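PDB 3NKL: UDP-D-quinovosamine 4-dehydrogenase from Vibrio fischeri, which probably acts as a membrane-bound oxidoreductase and lyase of the polysaccharide synthase family on nucleotide sugars, the chain here being its Rossmann-like CoA-binding-type domain. Local coordinates for residues 101-104 against 108-111; 21-24 against 28-31; 40-45 against 50-55. All blocks are in the same frame, centred on the assembly; numbering follows the deposited sequence. Where two conformers were deposited one is given.

Contact 1 (101-104 against 108-111)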
ATOM      1  N   LEU B 101      -8.445  -1.785   6.223  1.00 20.07           N
ATOM      2  CA  LEU B 101      -8.441  -2.422   4.919  1.00 16.34           C
ATOM      3  C   LEU B 101      -9.754  -3.135   4.590  1.00 19.56           C
ATOM      4  O   LEU B 101     -10.318  -2.953   3.510  1.00 20.54           O
ATOM      5  CB  LEU B 101      -7.272  -3.408   4.817  1.00 20.92           C
ATOM      6  CG  LEU B 101      -7.206  -3.640   3.309  1.00 29.13           C
ATOM      7  CD1 LEU B 101      -5.953  -3.052   2.654  1.00 21.50           C
ATOM      8  CD2 LEU B 101      -7.507  -5.057   2.915  1.00 22.68           C
ATOM      9  N   ASP B 102     -10.246  -3.939   5.521  1.00 17.87           N
ATOM     10  CA  ASP B 102     -11.389  -4.793   5.223  1.00 25.21           C
ATOM     11  C   ASP B 102     -12.635  -3.950   4.989  1.00 23.83           C
ATOM     12  O   ASP B 102     -13.539  -4.373   4.282  1.00 25.27           O
ATOM     13  CB  ASP B 102     -11.634  -5.821   6.336  1.00 27.50           C
ATOM     14  CG  ASP B 102     -10.651  -7.003   6.274  1.00 39.68           C
ATOM     15  OD1 ASP B 102     -10.168  -7.356   5.173  1.00 37.11           O
ATOM     16  OD2 ASP B 102     -10.357  -7.577   7.338  1.00 45.52           O
ATOM     17  N   ASP B 103     -12.665  -2.745   5.556  1.00 25.04           N
ATOM     18  CA  ASP B 103     -13.807  -1.846   5.348  1.00 23.56           C
ATOM     19  C   ASP B 103     -13.685  -1.079   4.042  1.00 25.68           C
ATOM     20  O   ASP B 103     -14.663  -0.522   3.542  1.00 26.38           O
ATOM     21  CB  ASP B 103     -13.998  -0.877   6.529  1.00 18.62           C
ATOM     22  CG  ASP B 103     -14.389  -1.608   7.806  1.00 29.77           C
ATOM     23  OD1 ASP B 103     -15.169  -2.576   7.697  1.00 33.34           O
ATOM     24  OD2 ASP B 103     -13.902  -1.244   8.899  1.00 28.24           O
ATOM     25  N   LEU B 104     -12.487  -1.038   3.485  1.00 20.05           N
ATOM     26  CA  LEU B 104     -12.308  -0.388   2.193  1.00 24.04           C
ATOM     27  C   LEU B 104     -12.651  -1.324   1.043  1.00 27.05           C
ATOM     28  O   LEU B 104     -13.084  -0.888  -0.023  1.00 29.09           O
ATOM     29  CB  LEU B 104     -10.869   0.061   2.016  1.00 21.61           C
ATOM     30  CG  LEU B 104     -10.437   1.137   2.997  1.00 20.59           C
ATOM     31  CD1 LEU B 104      -8.974   1.460   2.732  1.00 22.48           C
ATOM     32  CD2 LEU B 104     -11.315   2.349   2.778  1.00 24.37           C
ATOM     33  N   LYS B 108     -17.582  -0.669   1.971  1.00 28.71           N
ATOM     34  CA  LYS B 108     -18.439  -0.285   3.091  1.00 33.01           C
ATOM     35  C   LYS B 108     -18.135   1.159   3.544  1.00 28.18           C
ATOM     36  O   LYS B 108     -19.032   1.961   3.721  1.00 26.89           O
ATOM     37  CB  LYS B 108     -18.269  -1.224   4.276  1.00 33.95           C
ATOM     38  CG  LYS B 108     -19.331  -1.021   5.336  1.00 45.77           C
ATOM     39  CD  LYS B 108     -18.831  -1.343   6.730  1.00 54.99           C
ATOM     40  CE  LYS B 108     -19.963  -1.893   7.576  1.00 61.38           C
ATOM     41  NZ  LYS B 108     -21.284  -1.327   7.159  1.00 60.69           N
ATOM     42  N   LEU B 109     -16.859   1.473   3.725  1.00 21.72           N
ATOM     43  CA  LEU B 109     -16.473   2.812   4.169  1.00 23.80           C
ATOM     44  C   LEU B 109     -15.626   3.459   3.073  1.00 26.14           C
ATOM     45  O   LEU B 109     -14.919   2.773   2.350  1.00 28.38           O
ATOM     46  CB  LEU B 109     -15.683   2.742   5.478  1.00 18.94           C
ATOM     47  CG  LEU B 109     -16.364   2.145   6.709  1.00 24.20           C
ATOM     48  CD1 LEU B 109     -15.432   2.237   7.912  1.00 20.09           C
ATOM     49  CD2 LEU B 109     -17.700   2.879   7.024  1.00 22.45           C
ATOM     50  N   SER B 110     -15.695   4.778   2.964  1.00 23.77           N
ATOM     51  CA  SER B 110     -14.906   5.512   1.976  1.00 25.26           C
ATOM     52  C   SER B 110     -13.535   5.873   2.541  1.00 29.19           C
ATOM     53  O   SER B 110     -13.390   6.095   3.741  1.00 23.98           O
ATOM     54  CB  SER B 110     -15.642   6.804   1.606  1.00 25.69           C
ATOM     55  OG  SER B 110     -14.772   7.721   0.975  1.00 27.74           O
ATOM     56  N   ILE B 111     -12.529   5.939   1.677  1.00 23.10           N
ATOM     57  CA  ILE B 111     -11.196   6.372   2.085  1.00 22.95           C
ATOM     58  C   ILE B 111     -11.228   7.776   2.696  1.00 24.40           C
ATOM     59  O   ILE B 111     -10.393   8.131   3.531  1.00 23.16           O
ATOM     60  CB  ILE B 111     -10.215   6.313   0.885  1.00 27.98           C
ATOM     61  CG1 ILE B 111      -9.968   4.860   0.486  1.00 31.86           C
ATOM     62  CG2 ILE B 111      -8.855   6.903   1.241  1.00 25.68           C
ATOM     63  CD1 ILE B 111      -8.991   4.714  -0.657  1.00 40.40           C
TER
HETATM   64  O   HOH W   1     -14.091   1.940  -0.143  1.00 45.13           O

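Contact 2 (21-24 against 28-31)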
ATOM      1  N   ASN B  21      -6.220  12.932  -3.421  1.00 33.36           N
ATOM      2  CA  ASN B  21      -7.205  13.437  -4.396  1.00 35.52           C
ATOM      3  C   ASN B  21      -8.537  13.790  -3.758  1.00 36.19           C
ATOM      4  O   ASN B  21      -9.145  14.802  -4.096  1.00 46.23           O
ATOM      5  CB  ASN B  21      -7.455  12.418  -5.507  1.00 45.27           C
ATOM      6  CG  ASN B  21      -6.292  12.294  -6.451  1.00 42.33           C
ATOM      7  OD1 ASN B  21      -6.200  11.331  -7.210  1.00 53.19           O
ATOM      8  ND2 ASN B  21      -5.395  13.268  -6.415  1.00 45.79           N
HETATM    9  N   MSE B  22      -9.007  12.922  -2.869  0.65 35.51           N
HETATM   10  CA  MSE B  22     -10.171  13.208  -2.049  0.65 36.44           C
HETATM   11  C   MSE B  22      -9.987  14.618  -1.496  0.65 40.59           C
HETATM   12  O   MSE B  22     -10.796  15.516  -1.750  0.65 44.23           O
HETATM   13  CB  MSE B  22     -10.236  12.218  -0.885  0.65 33.53           C
HETATM   14  CG  MSE B  22     -11.633  11.828  -0.426  0.65 13.89           C
HETATM   15 SE   MSE B  22     -12.237  10.332  -1.493  0.65 83.83          SE
HETATM   16  CE  MSE B  22     -10.740   9.129  -1.158  0.65 70.05           C
ATOM     17  N   LEU B  23      -8.894  14.811  -0.761  1.00 31.79           N
ATOM     18  CA  LEU B  23      -8.608  16.099  -0.087  1.00 30.08           C
ATOM     19  C   LEU B  23      -8.405  17.278  -1.042  1.00 43.81           C
ATOM     20  O   LEU B  23      -8.986  18.354  -0.854  1.00 45.72           O
ATOM     21  CB  LEU B  23      -7.349  15.975   0.773  1.00 26.43           C
ATOM     22  CG  LEU B  23      -7.305  14.814   1.768  1.00 26.11           C
ATOM     23  CD1 LEU B  23      -6.085  14.931   2.645  1.00 28.92           C
ATOM     24  CD2 LEU B  23      -8.563  14.769   2.628  1.00 29.08           C
ATOM     25  N   ARG B  24      -7.531  17.092  -2.027  1.00 52.78           N
ATOM     26  CA  ARG B  24      -7.093  18.200  -2.871  1.00 58.70           C
ATOM     27  C   ARG B  24      -8.244  18.801  -3.648  1.00 61.86           C
ATOM     28  O   ARG B  24      -8.259  20.001  -3.919  1.00 71.77           O
ATOM     29  CB  ARG B  24      -5.991  17.765  -3.831  1.00 59.94           C
ATOM     30  CG  ARG B  24      -4.700  18.527  -3.655  1.00 63.86           C
ATOM     31  CD  ARG B  24      -3.929  18.539  -4.948  1.00 77.91           C
ATOM     32  NE  ARG B  24      -3.850  17.196  -5.501  1.00 90.46           N
ATOM     33  CZ  ARG B  24      -3.039  16.260  -5.030  1.00 91.56           C
ATOM     34  NH1 ARG B  24      -3.016  15.055  -5.579  1.00 95.86           N
ATOM     35  NH2 ARG B  24      -2.250  16.538  -4.005  1.00 87.93           N
ATOM     36  N   GLU B  28     -11.235  21.264   2.777  1.00 43.54           N
ATOM     37  CA  GLU B  28     -10.913  21.178   4.203  1.00 41.43           C
ATOM     38  C   GLU B  28      -9.417  21.002   4.531  1.00 38.42           C
ATOM     39  O   GLU B  28      -8.872  21.692   5.413  1.00 32.90           O
ATOM     40  CB  GLU B  28     -11.741  20.082   4.877  1.00 43.87           C
ATOM     41  CG  GLU B  28     -11.177  19.645   6.218  1.00 56.77           C
ATOM     42  CD  GLU B  28     -12.185  19.740   7.343  1.00 77.69           C
ATOM     43  OE1 GLU B  28     -11.850  19.330   8.482  1.00 80.16           O
ATOM     44  OE2 GLU B  28     -13.312  20.225   7.086  1.00 85.52           O
ATOM     45  N   PHE B  29      -8.757  20.072   3.843  1.00 30.32           N
ATOM     46  CA  PHE B  29      -7.336  19.841   4.080  1.00 24.43           C
ATOM     47  C   PHE B  29      -6.528  20.048   2.799  1.00 34.53           C
ATOM     48  O   PHE B  29      -7.012  19.789   1.698  1.00 35.57           O
ATOM     49  CB  PHE B  29      -7.090  18.415   4.574  1.00 25.61           C
ATOM     50  CG  PHE B  29      -7.685  18.103   5.920  1.00 27.93           C
ATOM     51  CD1 PHE B  29      -7.173  18.670   7.072  1.00 31.83           C
ATOM     52  CD2 PHE B  29      -8.730  17.196   6.034  1.00 33.59           C
ATOM     53  CE1 PHE B  29      -7.703  18.368   8.315  1.00 33.60           C
ATOM     54  CE2 PHE B  29      -9.259  16.878   7.274  1.00 31.21           C
ATOM     55  CZ  PHE B  29      -8.746  17.460   8.415  1.00 36.27           C
ATOM     56  N   HIS B  30      -5.283  20.483   2.948  1.00 28.30           N
ATOM     57  CA  HIS B  30      -4.376  20.523   1.819  1.00 30.72           C
ATOM     58  C   HIS B  30      -3.144  19.667   2.095  1.00 26.91           C
ATOM     59  O   HIS B  30      -2.355  19.969   3.002  1.00 26.25           O
ATOM     60  CB  HIS B  30      -3.966  21.962   1.499  1.00 34.81           C
ATOM     61  CG  HIS B  30      -2.864  22.057   0.491  1.00 40.72           C
ATOM     62  ND1 HIS B  30      -3.027  21.683  -0.826  1.00 40.64           N
ATOM     63  CD2 HIS B  30      -1.579  22.470   0.608  1.00 46.88           C
ATOM     64  CE1 HIS B  30      -1.891  21.861  -1.477  1.00 45.06           C
ATOM     65  NE2 HIS B  30      -0.995  22.339  -0.630  1.00 47.13           N
ATOM     66  N   PRO B  31      -2.970  18.584   1.324  1.00 27.86           N
ATOM     67  CA  PRO B  31      -1.801  17.750   1.602  1.00 25.43           C
ATOM     68  C   PRO B  31      -0.536  18.450   1.106  1.00 32.46           C
ATOM     69  O   PRO B  31      -0.433  18.758  -0.075  1.00 33.48           O
ATOM     70  CB  PRO B  31      -2.089  16.460   0.809  1.00 23.71           C
ATOM     71  CG  PRO B  31      -3.027  16.866  -0.266  1.00 27.77           C
ATOM     72  CD  PRO B  31      -3.790  18.069   0.210  1.00 26.81           C
TER
HETATM   73  O   HOH W   2     -10.254  18.546   1.974  1.00 37.35           O

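Contact 3 (40-45 against 50-55). With SO4 (sulfate ion), chain K; SO4 (sulfate ion), chain J.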
ATOM      1  N   LYS B  40      13.053   3.780  -0.868  1.00 51.51           N
ATOM      2  CA  LYS B  40      13.063   3.840  -2.328  1.00 59.12           C
ATOM      3  C   LYS B  40      12.219   5.004  -2.851  1.00 55.19           C
ATOM      4  O   LYS B  40      12.433   5.483  -3.968  1.00 48.80           O
ATOM      5  CB  LYS B  40      12.570   2.521  -2.933  1.00 70.94           C
ATOM      6  CG  LYS B  40      13.483   1.326  -2.667  1.00 83.02           C
ATOM      7  CD  LYS B  40      12.886   0.034  -3.212  1.00 94.43           C
ATOM      8  CE  LYS B  40      13.777  -1.163  -2.902  1.00104.17           C
ATOM      9  NZ  LYS B  40      13.179  -2.449  -3.365  1.00107.22           N
ATOM     10  N   LYS B  41      11.261   5.453  -2.041  1.00 42.10           N
ATOM     11  CA  LYS B  41      10.362   6.532  -2.440  1.00 44.40           C
ATOM     12  C   LYS B  41      10.814   7.915  -1.958  1.00 39.08           C
ATOM     13  O   LYS B  41      10.198   8.929  -2.296  1.00 36.30           O
ATOM     14  CB  LYS B  41       8.933   6.253  -1.939  1.00 36.73           C
ATOM     15  CG  LYS B  41       8.306   5.002  -2.541  1.00 43.83           C
ATOM     16  CD  LYS B  41       6.816   4.902  -2.211  1.00 39.42           C
ATOM     17  CE  LYS B  41       6.206   3.687  -2.905  1.00 43.66           C
ATOM     18  NZ  LYS B  41       4.722   3.623  -2.781  1.00 41.77           N
ATOM     19  N   HIS B  42      11.874   7.959  -1.157  1.00 36.63           N
ATOM     20  CA  HIS B  42      12.301   9.222  -0.577  1.00 39.22           C
ATOM     21  C   HIS B  42      12.634  10.236  -1.661  1.00 47.82           C
ATOM     22  O   HIS B  42      13.370   9.948  -2.606  1.00 49.70           O
ATOM     23  CB  HIS B  42      13.480   9.033   0.373  1.00 40.20           C
ATOM     24  CG  HIS B  42      13.963  10.309   0.993  1.00 38.36           C
ATOM     25  ND1 HIS B  42      13.190  11.064   1.848  1.00 39.25           N
ATOM     26  CD2 HIS B  42      15.146  10.962   0.885  1.00 46.90           C
ATOM     27  CE1 HIS B  42      13.871  12.126   2.239  1.00 41.89           C
ATOM     28  NE2 HIS B  42      15.063  12.087   1.669  1.00 46.18           N
ATOM     29  N   LYS B  43      12.055  11.417  -1.518  1.00 42.91           N
ATOM     30  CA  LYS B  43      12.226  12.509  -2.461  1.00 45.02           C
ATOM     31  C   LYS B  43      11.757  12.227  -3.889  1.00 41.16           C
ATOM     32  O   LYS B  43      12.126  12.953  -4.803  1.00 49.83           O
ATOM     33  CB  LYS B  43      13.662  13.036  -2.421  1.00 46.01           C
ATOM     34  CG  LYS B  43      13.929  13.866  -1.164  1.00 43.85           C
ATOM     35  CD  LYS B  43      15.381  14.334  -1.060  1.00 52.08           C
ATOM     36  CE  LYS B  43      15.515  15.430  -0.009  1.00 55.14           C
ATOM     37  NZ  LYS B  43      16.928  15.695   0.375  1.00 59.80           N
ATOM     38  N   THR B  44      10.932  11.201  -4.083  1.00 43.24           N
ATOM     39  CA  THR B  44      10.233  11.066  -5.362  1.00 47.06           C
ATOM     40  C   THR B  44       8.983  11.935  -5.304  1.00 49.91           C
ATOM     41  O   THR B  44       8.681  12.511  -4.259  1.00 45.15           O
ATOM     42  CB  THR B  44       9.872   9.611  -5.706  1.00 49.57           C
ATOM     43  OG1 THR B  44       8.958   9.087  -4.739  1.00 46.81           O
ATOM     44  CG2 THR B  44      11.128   8.737  -5.752  1.00 51.22           C
ATOM     45  N   THR B  45       8.265  12.064  -6.413  1.00 50.75           N
ATOM     46  CA  THR B  45       7.078  12.915  -6.410  1.00 54.97           C
ATOM     47  C   THR B  45       5.863  12.208  -6.996  1.00 64.82           C
ATOM     48  O   THR B  45       5.974  11.455  -7.961  1.00 68.62           O
ATOM     49  CB  THR B  45       7.302  14.225  -7.174  1.00 58.63           C
ATOM     50  OG1 THR B  45       7.067  14.006  -8.569  1.00 69.30           O
ATOM     51  CG2 THR B  45       8.720  14.744  -6.961  1.00 54.40           C
ATOM     52  N   THR B  50       5.818  15.962  -3.101  1.00 36.06           N
ATOM     53  CA  THR B  50       6.942  15.060  -2.885  1.00 36.46           C
ATOM     54  C   THR B  50       6.783  14.177  -1.631  1.00 35.32           C
ATOM     55  O   THR B  50       6.018  14.495  -0.707  1.00 33.54           O
ATOM     56  CB  THR B  50       8.335  15.757  -3.050  1.00 45.88           C
ATOM     57  OG1 THR B  50       9.095  15.678  -1.840  1.00 49.24           O
ATOM     58  CG2 THR B  50       8.177  17.198  -3.488  1.00 42.37           C
ATOM     59  N   ILE B  51       7.477  13.045  -1.657  1.00 26.72           N
ATOM     60  CA  ILE B  51       7.398  11.994  -0.649  1.00 25.23           C
ATOM     61  C   ILE B  51       8.694  11.985   0.147  1.00 29.22           C
ATOM     62  O   ILE B  51       9.768  12.071  -0.439  1.00 34.53           O
ATOM     63  CB  ILE B  51       7.256  10.606  -1.320  1.00 24.54           C
ATOM     64  CG1 ILE B  51       6.002  10.529  -2.185  1.00 29.75           C
ATOM     65  CG2 ILE B  51       7.198   9.503  -0.283  1.00 22.53           C
ATOM     66  CD1 ILE B  51       5.924   9.243  -2.986  1.00 36.22           C
ATOM     67  N   TYR B  52       8.608  11.884   1.471  1.00 24.65           N
ATOM     68  CA  TYR B  52       9.807  11.931   2.306  1.00 25.17           C
ATOM     69  C   TYR B  52       9.832  10.784   3.305  1.00 28.48           C
ATOM     70  O   TYR B  52       8.790  10.325   3.761  1.00 28.00           O
ATOM     71  CB  TYR B  52       9.894  13.244   3.102  1.00 24.18           C
ATOM     72  CG  TYR B  52       9.915  14.498   2.271  1.00 29.84           C
ATOM     73  CD1 TYR B  52      11.117  15.053   1.852  1.00 41.99           C
ATOM     74  CD2 TYR B  52       8.736  15.136   1.910  1.00 31.25           C
ATOM     75  CE1 TYR B  52      11.143  16.215   1.098  1.00 45.80           C
ATOM     76  CE2 TYR B  52       8.751  16.300   1.161  1.00 34.30           C
ATOM     77  CZ  TYR B  52       9.960  16.827   0.753  1.00 40.50           C
ATOM     78  OH  TYR B  52       9.981  17.965  -0.005  1.00 44.36           O
ATOM     79  N   ARG B  53      11.036  10.353   3.664  1.00 28.50           N
ATOM     80  CA  ARG B  53      11.212   9.359   4.709  1.00 30.54           C
ATOM     81  C   ARG B  53      10.823   9.996   6.040  1.00 29.64           C
ATOM     82  O   ARG B  53      10.855  11.236   6.183  1.00 26.13           O
ATOM     83  CB  ARG B  53      12.672   8.887   4.752  1.00 35.96           C
ATOM     84  CG  ARG B  53      13.652  10.036   5.030  1.00 57.40           C
ATOM     85  CD  ARG B  53      14.787   9.629   5.972  1.00 68.92           C
ATOM     86  NE  ARG B  53      15.997   9.204   5.278  1.00 74.87           N
ATOM     87  CZ  ARG B  53      16.887   8.352   5.781  1.00 84.54           C
ATOM     88  NH1 ARG B  53      17.963   8.025   5.079  1.00 92.40           N
ATOM     89  NH2 ARG B  53      16.700   7.816   6.980  1.00 80.97           N
ATOM     90  N   PRO B  54      10.456   9.162   7.024  1.00 26.79           N
ATOM     91  CA  PRO B  54       9.882   9.668   8.278  1.00 28.76           C
ATOM     92  C   PRO B  54      10.849  10.543   9.075  1.00 31.00           C
ATOM     93  O   PRO B  54      10.422  11.264   9.967  1.00 28.56           O
ATOM     94  CB  PRO B  54       9.569   8.397   9.071  1.00 31.47           C
ATOM     95  CG  PRO B  54       9.532   7.293   8.059  1.00 31.81           C
ATOM     96  CD  PRO B  54      10.430   7.688   6.938  1.00 28.82           C
ATOM     97  N   LYS B  55      12.140  10.456   8.782  1.00 29.44           N
ATOM     98  CA  LYS B  55      13.116  11.318   9.436  1.00 29.23           C
ATOM     99  C   LYS B  55      12.795  12.786   9.174  1.00 33.77           C
ATOM    100  O   LYS B  55      13.173  13.667   9.949  1.00 37.34           O
ATOM    101  CB  LYS B  55      14.536  10.985   8.938  1.00 30.53           C
ATOM    102  CG  LYS B  55      15.612  11.994   9.332  1.00 45.21           C
ATOM    103  CD  LYS B  55      16.998  11.496   8.876  1.00 62.01           C
ATOM    104  CE  LYS B  55      18.111  12.522   9.110  1.00 69.22           C
ATOM    105  NZ  LYS B  55      19.427  12.047   8.559  1.00 69.70           N
TER
HETATM  106  S   SO4 K 144      13.784   6.958   8.835  1.00 68.90           S
HETATM  107  O1  SO4 K 144      13.469   8.003   7.870  1.00 42.16           O
HETATM  108  O2  SO4 K 144      13.162   5.693   8.418  1.00 71.87           O
HETATM  109  O3  SO4 K 144      15.240   6.790   8.879  1.00 76.15           O
HETATM  110  O4  SO4 K 144      13.297   7.329  10.166  1.00 73.04           O
HETATM  111  S   SO4 J 143      18.631  12.523   3.060  1.00 95.23           S
HETATM  112  O1  SO4 J 143      17.902  13.335   2.087  1.00 92.00           O
HETATM  113  O2  SO4 J 143      20.024  12.438   2.631  1.00103.90           O
HETATM  114  O3  SO4 J 143      18.576  13.119   4.396  1.00 91.46           O
HETATM  115  O4  SO4 J 143      18.051  11.185   3.111  1.00100.02           O

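Contact 1 (101-104 against 108-111)
In the Rossmann-like domain, the short helix 101-105 is joined to L109 and I111 of the loop that leads to strand 115-116, outermost of the sheet within this chain, and the backbone makes the direct bond. L109 N donates to D103 O over 3.0 Å at an N-H...O angle of 170°, approaching from a direction tilted 26° from the carbonyl plane. A water strengthens this junction by donating to both L104 O and L109 O. The D103 and L109 side chains run next to each other in the same direction, and D103 CB packs on L109 CD1 at 3.7 Å. K108 lies alongside D103 as well, but its chain bends at chi3 and chi4, leaving NZ 6.3 Å from D103 OD1, too far for a salt bridge. L104 and L109 both rest on P99, and I111 reaches helix 14-25 at Q18, L19 and M22. D102 OD1 accepts a hydrogen bond from Q47 of the second subunit, which places the helix at the dimer interface. L104 and I111 cross at about a right angle, and the L104 branch CD2 meets I111 CG1 at 3.7 Å.

Contact 2 (21-24 against 28-31)
L23 and F29 meet at a slant where helix 14-25 packs on strand 29-35, the second half of the first beta-alpha-beta unit of this Rossmann-like domain. L23 sets out toward the strand, and its two methyl groups divide the work: CD1 lies 4.1 Å from F29 CB, while CD2 comes obliquely to the ring at F29 CD2. With CG of F29 anti to its carbonyl carbon (chi1 -65°), the ring is carried away from the helix segment, toward L114 and strand 5-10, where it touches K5 and V7. E28 CG sits over one face of the F29 ring, 3.4 Å above its plane and offset toward the rim. Further along the strand P31 turns its ring to the helix, and P31 CD packs against L23 CB at 4.2 Å. R24 crosses P31 at about a right angle: the aliphatic R24 CG lies 4.0 Å from P31 CD, and the chain then bends at chi3 to bring NH2 obliquely to P31 CG at 3.8 Å. This arginine is poorly ordered, so its outer end is less certain. L23 and P31 also share I9 of strand 5-10 as a neighbour.

No direct hydrogen bond joins the two segments. Instead one water accepts from F29 N at 2.8 Å and donates to L23 O at 3.1 Å, linking the last turn of the helix to the start of the strand; L23 O has a further weak hydrogen bond from K4 NZ. The contact therefore holds by nonpolar packing, R24 CG and its loosely ordered guanidinium included, with water as the polar link.

Contact 3 (40-45 against 50-55)
Residues 43-45 run antiparallel to 50-51, with I51 N donating to T44 O at 2.9 Å, I51 O accepting a short, bent bond from K43 N, and T45 facing T50 as a non-hydrogen-bonded pair. A type II turn from K41 to T44 leads into this pairing. There K41 O accepts from both T44 N and T44 OG1, which approach from the same face of its plane. T44 OG1 can do so because it stands between its own backbone N and carbonyl carbon (chi1 63°), where it also touches I51 CD1 at 3.5 Å. I51, buried, directs CG2 at K41 CB.

H42 has CG anti to its backbone N, which brings the ring edge, with ND1, to R53 N. H42 ND1 accepts from R53 N at 2.9 Å, the donor 20° out of the ring plane, and the imidazole and guanidinium planes stand 84° apart. On its far nitrogen, H42 NE2 donates to a sulfate oxygen, O1, at 3.1 Å, which K43 NZ also binds; K43 NZ is further bonded to Y56 OH. R53 NH2 bonds weakly to O3 of a second sulfate. The sulfates probably come from the crystallisation liquor. With K43 and T44 both opposite I51, and K43 third in the turn with positive phi, the pattern is consistent with a G1-type beta bulge, entering the outer strand of hairpin 45-46/49-52, at the sheet edge within this chain, beside strand 29-35.

Overall arrangement
Contact 2 is the buried one, while contacts 1 and 3 lie at the surface on opposite sides of the chain's centre, and both reach the second subunit. Contacts 2 and 3 both reach the same sheet through the neighbouring strands 29-35 and 49-52, though their nearest atoms stay about 7 Å apart. Contact 1 touches contact 2 through helix 14-25, where I111 packs on M22, a selenomethionine, in the conformer given; contact 1 and contact 3 do not meet. The chemistry follows position: apolar packing with a water bridge in contact 2, a direct backbone bond plus water and the L104-I111 apolar pair in contact 1, and direct backbone and imidazole bonds with sulfate-binding basic groups in contact 3.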